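Local coordinates for 2-oxoglutarate-dependent dioxygenase DAO (Oryza sativa subsp. indica, PDB 6KUN), which probably oxidises the auxin indole-3-acetic acid irreversibly to inactive 2-oxoindole-3-acetic acid, using iron(II) and 2-oxoglutarate, and so helps keep auxin levels in balance, at residues H39-P42 with P43-A47; R54-F57 with D58-D61; P111-R114 with E115-A119; H125-I128 with V129-G133. One frame throughout, in Å; residues are numbered along the deposited sequence.

Contact 1 (H39-P42 with P43-A47)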
loop_
_atom_site.group_PDB
_atom_site.type_symbol
_atom_site.label_atom_id
_atom_site.label_comp_id
_atom_site.label_asym_id
_atom_site.label_seq_id
_atom_site.Cartn_x
_atom_site.Cartn_y
_atom_site.Cartn_z
ATOM N N HIS B 39 -15.371 6.360 2.688
ATOM C CA HIS B 39 -15.312 6.572 4.122
ATOM C C HIS B 39 -14.610 7.866 4.504
ATOM O O HIS B 39 -14.643 8.251 5.684
ATOM C CB HIS B 39 -14.576 5.380 4.742
ATOM C CG HIS B 39 -13.313 5.047 4.023
ATOM N ND1 HIS B 39 -12.244 5.919 3.973
ATOM C CD2 HIS B 39 -12.983 3.996 3.237
ATOM C CE1 HIS B 39 -11.282 5.384 3.238
ATOM N NE2 HIS B 39 -11.708 4.221 2.778
ATOM N N GLY B 40 -13.938 8.508 3.561
ATOM C CA GLY B 40 -13.371 9.810 3.788
ATOM C C GLY B 40 -12.072 9.857 4.561
ATOM O O GLY B 40 -11.599 10.968 4.847
ATOM N N VAL B 41 -11.497 8.715 4.945
ATOM C CA VAL B 41 -10.163 8.721 5.568
ATOM C C VAL B 41 -9.167 9.003 4.449
ATOM O O VAL B 41 -9.084 8.245 3.461
ATOM C CB VAL B 41 -9.825 7.405 6.278
ATOM C CG1 VAL B 41 -8.543 7.551 7.093
ATOM C CG2 VAL B 41 -10.957 6.974 7.204
ATOM N N PRO B 42 -8.413 10.085 4.530
ATOM C CA PRO B 42 -7.605 10.505 3.380
ATOM C C PRO B 42 -6.445 9.534 3.148
ATOM O O PRO B 42 -5.943 8.929 4.101
ATOM C CB PRO B 42 -7.116 11.911 3.760
ATOM C CG PRO B 42 -7.436 12.094 5.230
ATOM C CD PRO B 42 -8.540 11.145 5.566
ATOM N N PRO B 43 -6.021 9.358 1.893
ATOM C CA PRO B 43 -4.917 8.427 1.594
ATOM C C PRO B 43 -3.592 8.773 2.242
ATOM O O PRO B 43 -2.803 7.881 2.592
ATOM C CB PRO B 43 -4.783 8.528 0.056
ATOM C CG PRO B 43 -6.122 8.950 -0.415
ATOM C CD PRO B 43 -6.668 9.866 0.662
ATOM N N GLY B 44 -3.292 10.056 2.358
ATOM C CA GLY B 44 -2.070 10.443 3.009
ATOM C C GLY B 44 -2.042 9.974 4.446
ATOM O O GLY B 44 -1.021 9.459 4.914
ATOM N N LEU B 45 -3.153 10.147 5.168
ATOM C CA LEU B 45 -3.211 9.706 6.558
ATOM C C LEU B 45 -3.089 8.192 6.647
ATOM O O LEU B 45 -2.377 7.663 7.499
ATOM C CB LEU B 45 -4.534 10.180 7.195
ATOM C CG LEU B 45 -4.685 9.769 8.657
ATOM C CD1 LEU B 45 -3.546 10.323 9.534
ATOM C CD2 LEU B 45 -6.008 10.228 9.177
ATOM N N GLN B 46 -3.760 7.463 5.754
ATOM C CA GLN B 46 -3.607 6.012 5.781
ATOM C C GLN B 46 -2.158 5.609 5.567
ATOM O O GLN B 46 -1.684 4.639 6.172
ATOM C CB GLN B 46 -4.485 5.384 4.700
ATOM C CG GLN B 46 -5.948 5.533 4.959
ATOM C CD GLN B 46 -6.722 4.946 3.841
ATOM O OE1 GLN B 46 -6.558 3.766 3.536
ATOM N NE2 GLN B 46 -7.532 5.759 3.183
ATOM N N ALA B 47 -1.448 6.307 4.681
ATOM C CA ALA B 47 -0.049 5.963 4.433
ATOM C C ALA B 47 0.811 6.285 5.654
ATOM O O ALA B 47 1.710 5.528 6.036
ATOM C CB ALA B 47 0.477 6.735 3.211
#
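Gln46 leaves its helix with CG opposite the carbonyl carbon (chi1 -67°) and then runs straight on (chi2 178°), which carries its amide back over the first turn to Val41. There NE2 donates to Val41 O at 2.9 Å; the bond is bent, 139° at the hydrogen, and the donor stands above the carbonyl plane rather than on a lone pair, though Val41 O lies close to the plane of the amide. On the way CG passes Val41 CG1 at 3.9 Å, the two side chains crossing at about a right angle. The backbone of Gln46 joins in, its N bonding to Pro42 O at 3.1 Å, in the carbonyl plane and nearly straight; Pro42 is the N-cap residue, so its carbonyl closes the first helical turn. Pro42 CG rests on Leu45 CB at 4.0 Å, side by side. Upstream, His39 ND1 accepts Val41 N in the plane of the ring, fixing the turn through Gly40, while its NE2 is held by Gly209 O. Putting an alanine at Gln46 would probably leave Val41 O without its side-chain donor and the turn less firmly tied to the helix. The whole unit links strand 33-37 to helix 43-57, lying against helix 111-138: His39 packs on Leu127, Gln46 on Tyr120, and Pro42 and Leu45 on Arg123.

Contact 2 (R54-F57 with D58-D61)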
loop_
_atom_site.group_PDB
_atom_site.type_symbol
_atom_site.label_atom_id
_atom_site.label_comp_id
_atom_site.label_asym_id
_atom_site.label_seq_id
_atom_site.Cartn_x
_atom_site.Cartn_y
_atom_site.Cartn_z
ATOM N N ARG B 54 3.980 0.325 11.892
ATOM C CA ARG B 54 5.183 -0.485 11.715
ATOM C C ARG B 54 6.346 0.031 12.541
ATOM O O ARG B 54 7.104 -0.779 13.075
ATOM C CB ARG B 54 5.529 -0.554 10.232
ATOM C CG ARG B 54 4.828 -1.757 9.566
ATOM C CD ARG B 54 4.405 -1.530 8.132
ATOM N NE ARG B 54 5.410 -0.827 7.351
ATOM C CZ ARG B 54 5.403 -0.738 6.022
ATOM N NH1 ARG B 54 4.445 -1.328 5.312
ATOM N NH2 ARG B 54 6.364 -0.067 5.401
ATOM N N ALA B 55 6.446 1.350 12.722
ATOM C CA ALA B 55 7.460 1.915 13.605
ATOM C C ALA B 55 7.223 1.505 15.057
ATOM O O ALA B 55 8.163 1.122 15.762
ATOM C CB ALA B 55 7.466 3.435 13.476
ATOM N N LEU B 56 5.973 1.523 15.506
ATOM C CA LEU B 56 5.662 1.090 16.854
ATOM C C LEU B 56 6.086 -0.352 17.064
ATOM O O LEU B 56 6.667 -0.707 18.098
ATOM C CB LEU B 56 4.170 1.232 17.142
ATOM C CG LEU B 56 3.675 2.617 17.451
ATOM C CD1 LEU B 56 2.168 2.497 17.695
ATOM C CD2 LEU B 56 4.449 3.217 18.639
ATOM N N PHE B 57 5.710 -1.233 16.129
ATOM C CA PHE B 57 6.030 -2.646 16.343
ATOM C C PHE B 57 7.516 -2.927 16.110
ATOM O O PHE B 57 8.014 -3.953 16.580
ATOM C CB PHE B 57 5.191 -3.546 15.476
ATOM C CG PHE B 57 3.795 -3.714 15.986
ATOM C CD1 PHE B 57 3.567 -4.276 17.220
ATOM C CD2 PHE B 57 2.734 -3.289 15.235
ATOM C CE1 PHE B 57 2.285 -4.406 17.701
ATOM C CE2 PHE B 57 1.437 -3.454 15.698
ATOM C CZ PHE B 57 1.219 -3.999 16.944
ATOM N N ASP B 58 8.221 -2.039 15.420
ATOM C CA ASP B 58 9.669 -2.194 15.267
ATOM C C ASP B 58 10.460 -1.622 16.436
ATOM O O ASP B 58 11.694 -1.651 16.413
ATOM C CB ASP B 58 10.141 -1.540 13.972
ATOM C CG ASP B 58 9.832 -2.389 12.746
ATOM O OD1 ASP B 58 9.519 -3.594 12.896
ATOM O OD2 ASP B 58 9.915 -1.839 11.638
ATOM N N LEU B 59 9.789 -1.086 17.439
ATOM C CA LEU B 59 10.490 -0.543 18.589
ATOM C C LEU B 59 11.284 -1.639 19.306
ATOM O O LEU B 59 10.913 -2.809 19.260
ATOM C CB LEU B 59 9.483 0.084 19.544
ATOM C CG LEU B 59 8.956 1.493 19.239
ATOM C CD1 LEU B 59 7.839 1.849 20.217
ATOM C CD2 LEU B 59 10.092 2.509 19.317
ATOM N N PRO B 60 12.377 -1.285 19.989
ATOM C CA PRO B 60 13.048 -2.269 20.844
ATOM C C PRO B 60 12.139 -2.747 21.963
ATOM O O PRO B 60 11.206 -2.053 22.381
ATOM C CB PRO B 60 14.249 -1.487 21.421
ATOM C CG PRO B 60 14.534 -0.444 20.381
ATOM C CD PRO B 60 13.173 -0.047 19.841
ATOM N N ASP B 61 12.464 -3.931 22.495
ATOM C CA ASP B 61 11.603 -4.565 23.486
ATOM C C ASP B 61 11.431 -3.694 24.722
ATOM O O ASP B 61 10.373 -3.707 25.355
ATOM C CB ASP B 61 12.165 -5.928 23.897
ATOM C CG ASP B 61 12.020 -6.965 22.811
ATOM O OD1 ASP B 61 11.702 -6.580 21.679
ATOM O OD2 ASP B 61 12.239 -8.165 23.090
HETATM O O HOH W 1 6.613 -3.632 12.366
#
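Leu59 folds back against the last turn of helix 43-57, and its side chain can be followed outward over the carbonyls it covers. CB sits 3.3 Å from Leu56 O. CG, placed opposite the carbonyl carbon by chi1 of -80°, lies 3.4 Å from Leu56 O and also comes near Ala55 O. At the tip CD1 meets Leu56 CD2 at 4.0 Å, the two leucines side by side and pointing the same way. The backbone follows suit: Leu59 N donates to Leu56 O at 3.2 Å, fairly straight at the hydrogen but from well above the carbonyl plane. One residue earlier, Asp58 N bonds to Arg54 O at 2.9 Å and, weakly, to Ala55 O. A water gives a hydrogen to Arg54 O and another, weakly, to Asp58 OD1, bridging the carboxylate to the helix end. With an alanine in place of Leu59, Leu56 CD2 would probably lose its apolar neighbour and the carbonyl of Leu56 part of its cover. This is where helix 43-57 gives way to the short link before helix 61-66. Leu56 reaches Met155 of strand 151-158 and Phe89 of strand 86-92, Phe57 sets its ring edge-to-face with that of Phe89, and Phe57 O accepts a hydrogen bond from Lys64 NZ.

Contact 3 (P111-R114 with E115-A119)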
loop_
_atom_site.group_PDB
_atom_site.type_symbol
_atom_site.label_atom_id
_atom_site.label_comp_id
_atom_site.label_asym_id
_atom_site.label_seq_id
_atom_site.Cartn_x
_atom_site.Cartn_y
_atom_site.Cartn_z
ATOM N N PRO B 111 7.422 12.015 18.481
ATOM C CA PRO B 111 6.208 12.834 18.391
ATOM C C PRO B 111 5.377 12.582 17.134
ATOM O O PRO B 111 4.139 12.562 17.235
ATOM C CB PRO B 111 6.749 14.276 18.439
ATOM C CG PRO B 111 8.249 14.153 18.711
ATOM C CD PRO B 111 8.584 12.769 19.004
ATOM N N HIS B 112 5.994 12.402 15.962
ATOM C CA HIS B 112 5.171 12.309 14.757
ATOM C C HIS B 112 4.370 11.004 14.749
ATOM O O HIS B 112 3.235 10.976 14.254
ATOM C CB HIS B 112 6.017 12.462 13.487
ATOM C CG HIS B 112 6.894 11.290 13.181
ATOM N ND1 HIS B 112 6.440 10.177 12.510
ATOM C CD2 HIS B 112 8.197 11.048 13.471
ATOM C CE1 HIS B 112 7.420 9.298 12.401
ATOM N NE2 HIS B 112 8.501 9.802 12.974
ATOM N N VAL B 113 4.914 9.940 15.345
ATOM C CA VAL B 113 4.170 8.695 15.483
ATOM C C VAL B 113 2.970 8.893 16.391
ATOM O O VAL B 113 1.836 8.535 16.023
ATOM C CB VAL B 113 5.092 7.571 15.971
ATOM C CG1 VAL B 113 4.332 6.275 16.229
ATOM C CG2 VAL B 113 6.211 7.334 14.912
ATOM N N ARG B 114 3.181 9.529 17.564
ATOM C CA ARG B 114 2.101 9.784 18.509
ATOM C C ARG B 114 0.971 10.589 17.883
ATOM O O ARG B 114 -0.202 10.277 18.078
ATOM C CB ARG B 114 2.669 10.511 19.756
ATOM C CG ARG B 114 3.810 9.705 20.473
ATOM C CD ARG B 114 4.545 10.519 21.579
ATOM N NE ARG B 114 3.693 11.581 22.093
ATOM C CZ ARG B 114 4.005 12.870 22.154
ATOM N NH1 ARG B 114 5.203 13.306 21.774
ATOM N NH2 ARG B 114 3.111 13.727 22.631
ATOM N N GLU B 115 1.306 11.638 17.145
ATOM C CA GLU B 115 0.305 12.467 16.508
ATOM C C GLU B 115 -0.475 11.684 15.455
ATOM O O GLU B 115 -1.685 11.901 15.306
ATOM C CB GLU B 115 0.954 13.687 15.828
ATOM C CG GLU B 115 -0.061 14.572 15.057
ATOM C CD GLU B 115 0.560 15.735 14.263
ATOM O OE1 GLU B 115 1.803 15.900 14.285
ATOM O OE2 GLU B 115 -0.212 16.484 13.612
ATOM N N THR B 116 0.212 10.823 14.685
ATOM C CA THR B 116 -0.440 10.065 13.628
ATOM C C THR B 116 -1.414 9.064 14.223
ATOM O O THR B 116 -2.552 8.950 13.777
ATOM C CB THR B 116 0.584 9.314 12.758
ATOM O OG1 THR B 116 1.435 10.227 12.072
ATOM C CG2 THR B 116 -0.122 8.413 11.710
ATOM N N VAL B 117 -0.984 8.384 15.279
ATOM C CA VAL B 117 -1.843 7.432 15.953
ATOM C C VAL B 117 -3.066 8.145 16.508
ATOM O O VAL B 117 -4.203 7.661 16.390
ATOM C CB VAL B 117 -1.081 6.681 17.054
ATOM C CG1 VAL B 117 -2.068 5.847 17.916
ATOM C CG2 VAL B 117 -0.059 5.783 16.460
ATOM N N LYS B 118 -2.858 9.314 17.090
ATOM C CA LYS B 118 -3.970 10.074 17.637
ATOM C C LYS B 118 -4.970 10.410 16.549
ATOM O O LYS B 118 -6.185 10.220 16.734
ATOM C CB LYS B 118 -3.443 11.340 18.304
ATOM C CG LYS B 118 -4.490 12.186 18.986
ATOM C CD LYS B 118 -3.831 13.336 19.779
ATOM C CE LYS B 118 -4.894 14.154 20.499
ATOM N NZ LYS B 118 -4.402 14.697 21.785
ATOM N N ALA B 119 -4.488 10.924 15.411
ATOM C CA ALA B 119 -5.392 11.328 14.343
ATOM C C ALA B 119 -6.155 10.132 13.797
ATOM O O ALA B 119 -7.374 10.212 13.577
ATOM C CB ALA B 119 -4.606 12.039 13.225
HETATM O O HOH W 2 4.111 9.647 11.322
#
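Thr116 turns its hydroxyl back along the helix toward His112, one turn earlier. OG1 stands opposite its own carbonyl carbon (chi1 -64°), a position from which it donates to His112 O at 2.9 Å. Thr116 N bonds to the same oxygen at 3.1 Å, and the two donors arrive from opposite faces of the carbonyl plane, each tilted about 30° out of it. His112 O is thus gripped twice by one residue. The ring of His112 reaches Thr116 through a water lying in its plane, 2.7 Å from ND1, which gives a hydrogen to Thr116 OG1. The hydroxyl therefore both donates and accepts, which fixes its rotation.

This is the opening of the long helix 111-138, with regular i to i+4 bonds: Glu115 N to Pro111 O and Val117 N to Val113 O run nearly along the C=O axis, and Lys118 N to Arg114 O is tilted a little more. Val113 and Val117 share the buried flank, one turn apart and in loose contact, with Val113 CG1 4.4 Å from Val117 CG2. Val113 rests on Ala52 and Leu56 of helix 43-57, and Thr116 on Met49 and Ala52 of that helix. Arg114 and Lys118 serve helix 97-106 instead: the side chain of Arg114 bends at chi3, and its NE bonds to Cys104 O, while Lys118 NZ forms a salt bridge with Asp101 OD1.

Contact 4 (H125-I128 with V129-G133)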
loop_
_atom_site.group_PDB
_atom_site.type_symbol
_atom_site.label_atom_id
_atom_site.label_comp_id
_atom_site.label_asym_id
_atom_site.label_seq_id
_atom_site.Cartn_x
_atom_site.Cartn_y
_atom_site.Cartn_z
ATOM N N HIS B 125 -12.736 6.445 14.983
ATOM C CA HIS B 125 -13.912 6.563 15.831
ATOM C C HIS B 125 -15.082 7.193 15.064
ATOM O O HIS B 125 -16.209 6.695 15.107
ATOM C CB HIS B 125 -13.602 7.376 17.070
ATOM C CG HIS B 125 -14.794 7.553 17.943
ATOM N ND1 HIS B 125 -15.390 8.771 18.159
ATOM C CD2 HIS B 125 -15.547 6.645 18.595
ATOM C CE1 HIS B 125 -16.447 8.602 18.920
ATOM N NE2 HIS B 125 -16.541 7.325 19.220
ATOM N N SER B 126 -14.828 8.316 14.377
ATOM C CA SER B 126 -15.864 8.962 13.579
ATOM C C SER B 126 -16.425 8.004 12.529
ATOM O O SER B 126 -17.640 7.985 12.275
ATOM C CB SER B 126 -15.294 10.205 12.885
ATOM O OG SER B 126 -14.954 11.213 13.819
ATOM N N LEU B 127 -15.549 7.197 11.927
ATOM C CA LEU B 127 -15.987 6.251 10.918
ATOM C C LEU B 127 -16.949 5.245 11.523
ATOM O O LEU B 127 -18.028 5.023 10.983
ATOM C CB LEU B 127 -14.793 5.578 10.260
ATOM C CG LEU B 127 -15.064 4.512 9.203
ATOM C CD1 LEU B 127 -15.953 5.045 8.082
ATOM C CD2 LEU B 127 -13.753 3.990 8.651
ATOM N N ILE B 128 -16.606 4.646 12.659
ATOM C CA ILE B 128 -17.426 3.544 13.153
ATOM C C ILE B 128 -18.757 4.091 13.661
ATOM O O ILE B 128 -19.777 3.419 13.551
ATOM C CB ILE B 128 -16.659 2.740 14.207
ATOM C CG1 ILE B 128 -17.191 1.324 14.440
ATOM C CG2 ILE B 128 -16.598 3.513 15.529
ATOM C CD1 ILE B 128 -18.077 0.742 13.389
ATOM N N VAL B 129 -18.768 5.326 14.164
ATOM C CA VAL B 129 -20.022 5.961 14.547
ATOM C C VAL B 129 -20.902 6.196 13.312
ATOM O O VAL B 129 -22.097 5.911 13.325
ATOM C CB VAL B 129 -19.737 7.264 15.303
ATOM C CG1 VAL B 129 -21.005 8.095 15.499
ATOM C CG2 VAL B 129 -19.098 6.958 16.665
ATOM N N ASP B 130 -20.304 6.697 12.226
ATOM C CA ASP B 130 -21.023 6.911 10.975
ATOM C C ASP B 130 -21.573 5.596 10.421
ATOM O O ASP B 130 -22.756 5.506 10.058
ATOM C CB ASP B 130 -20.112 7.598 9.947
ATOM C CG ASP B 130 -20.839 7.951 8.645
ATOM O OD1 ASP B 130 -21.951 8.506 8.701
ATOM O OD2 ASP B 130 -20.293 7.680 7.564
ATOM N N VAL B 131 -20.742 4.558 10.404
ATOM C CA VAL B 131 -21.218 3.249 9.993
ATOM C C VAL B 131 -22.367 2.771 10.889
ATOM O O VAL B 131 -23.422 2.337 10.401
ATOM C CB VAL B 131 -20.054 2.253 9.982
ATOM C CG1 VAL B 131 -20.605 0.848 9.715
ATOM C CG2 VAL B 131 -19.025 2.639 8.927
ATOM N N ALA B 132 -22.189 2.837 12.214
ATOM C CA ALA B 132 -23.283 2.411 13.099
ATOM C C ALA B 132 -24.584 3.145 12.785
ATOM O O ALA B 132 -25.650 2.532 12.706
ATOM C CB ALA B 132 -22.903 2.606 14.562
ATOM N N GLY B 133 -24.510 4.472 12.605
ATOM C CA GLY B 133 -25.707 5.246 12.295
ATOM C C GLY B 133 -26.402 4.790 11.030
ATOM O O GLY B 133 -27.636 4.728 10.968
#
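Leu127 and Val131 meet at the apolar centre, CD1 of Leu127 lying 4.0 Å from CG2 of Val131. With chi1 of 178° and chi2 of 55°, Leu127 swings CD1 forward along the helix toward the next turn. Beside this pair Ile128 sends CD1 to within 4.2 Å of Val131 CB; its chi2 of 18° is nearly eclipsed, an unusual torsion for an isoleucine. Farther round the helix Val129 lays CG2 over one face of the His125 imidazole, 3.9 Å from the ring centroid and off-centre, nearest NE2, a CH-pi contact. His125 gets there by holding CG opposite its backbone N, which leans the ring forward over the next turn, where Val129 CG2 meets its face.

The backbone beneath is regular alpha-helix: Val131 N bonds to Leu127 O at 2.8 Å and almost straight, Ala132 N to Ile128 O at the same length, and Val129 N and Asp130 N to His125 O and Ser126 O. Asp130 leaves the polar edge with its CB near the carbonyls of Ser126 and Leu127, and its OD1 forms a salt bridge with Lys134 NZ, one turn further along.

The buried side faces the larger sheet of the jelly-roll core. Ile128 packs on Leu179 and Val181 of strand 179-183 and on Met247 and Leu249 of strand 242-249, while Val131 touches Val213 and Leu127 touches Phe211. A long helix backing the major sheet in this way is characteristic of plant 2-oxoglutarate- and iron(II)-dependent dioxygenases.

Contacts 1 and 2 sit at the two ends of helix 43-57, their centres 22 Å apart. Contacts 3 and 4 share the long helix that starts at Pro111, and their centres are 21 Å apart. The first helix meets the second through Leu45 CD1 on Ala119 CB at 4.2 Å (contacts 1 and 3) and through Leu56 on both Val113 and Val117 (contacts 2 and 3), CD2 of Leu56 lying 3.9 Å from Val113 CG1. The loop before it adds His39 CB on Leu127 CD1 at 3.6 Å, joining contacts 1 and 4. Contacts 2 and 4 come nearest the active site: the side chain of Phe57 is about 9 Å from the bound 2-oxoglutarate, that of Ile128 about 12 Å. Contacts 1 and 3 lie away from it.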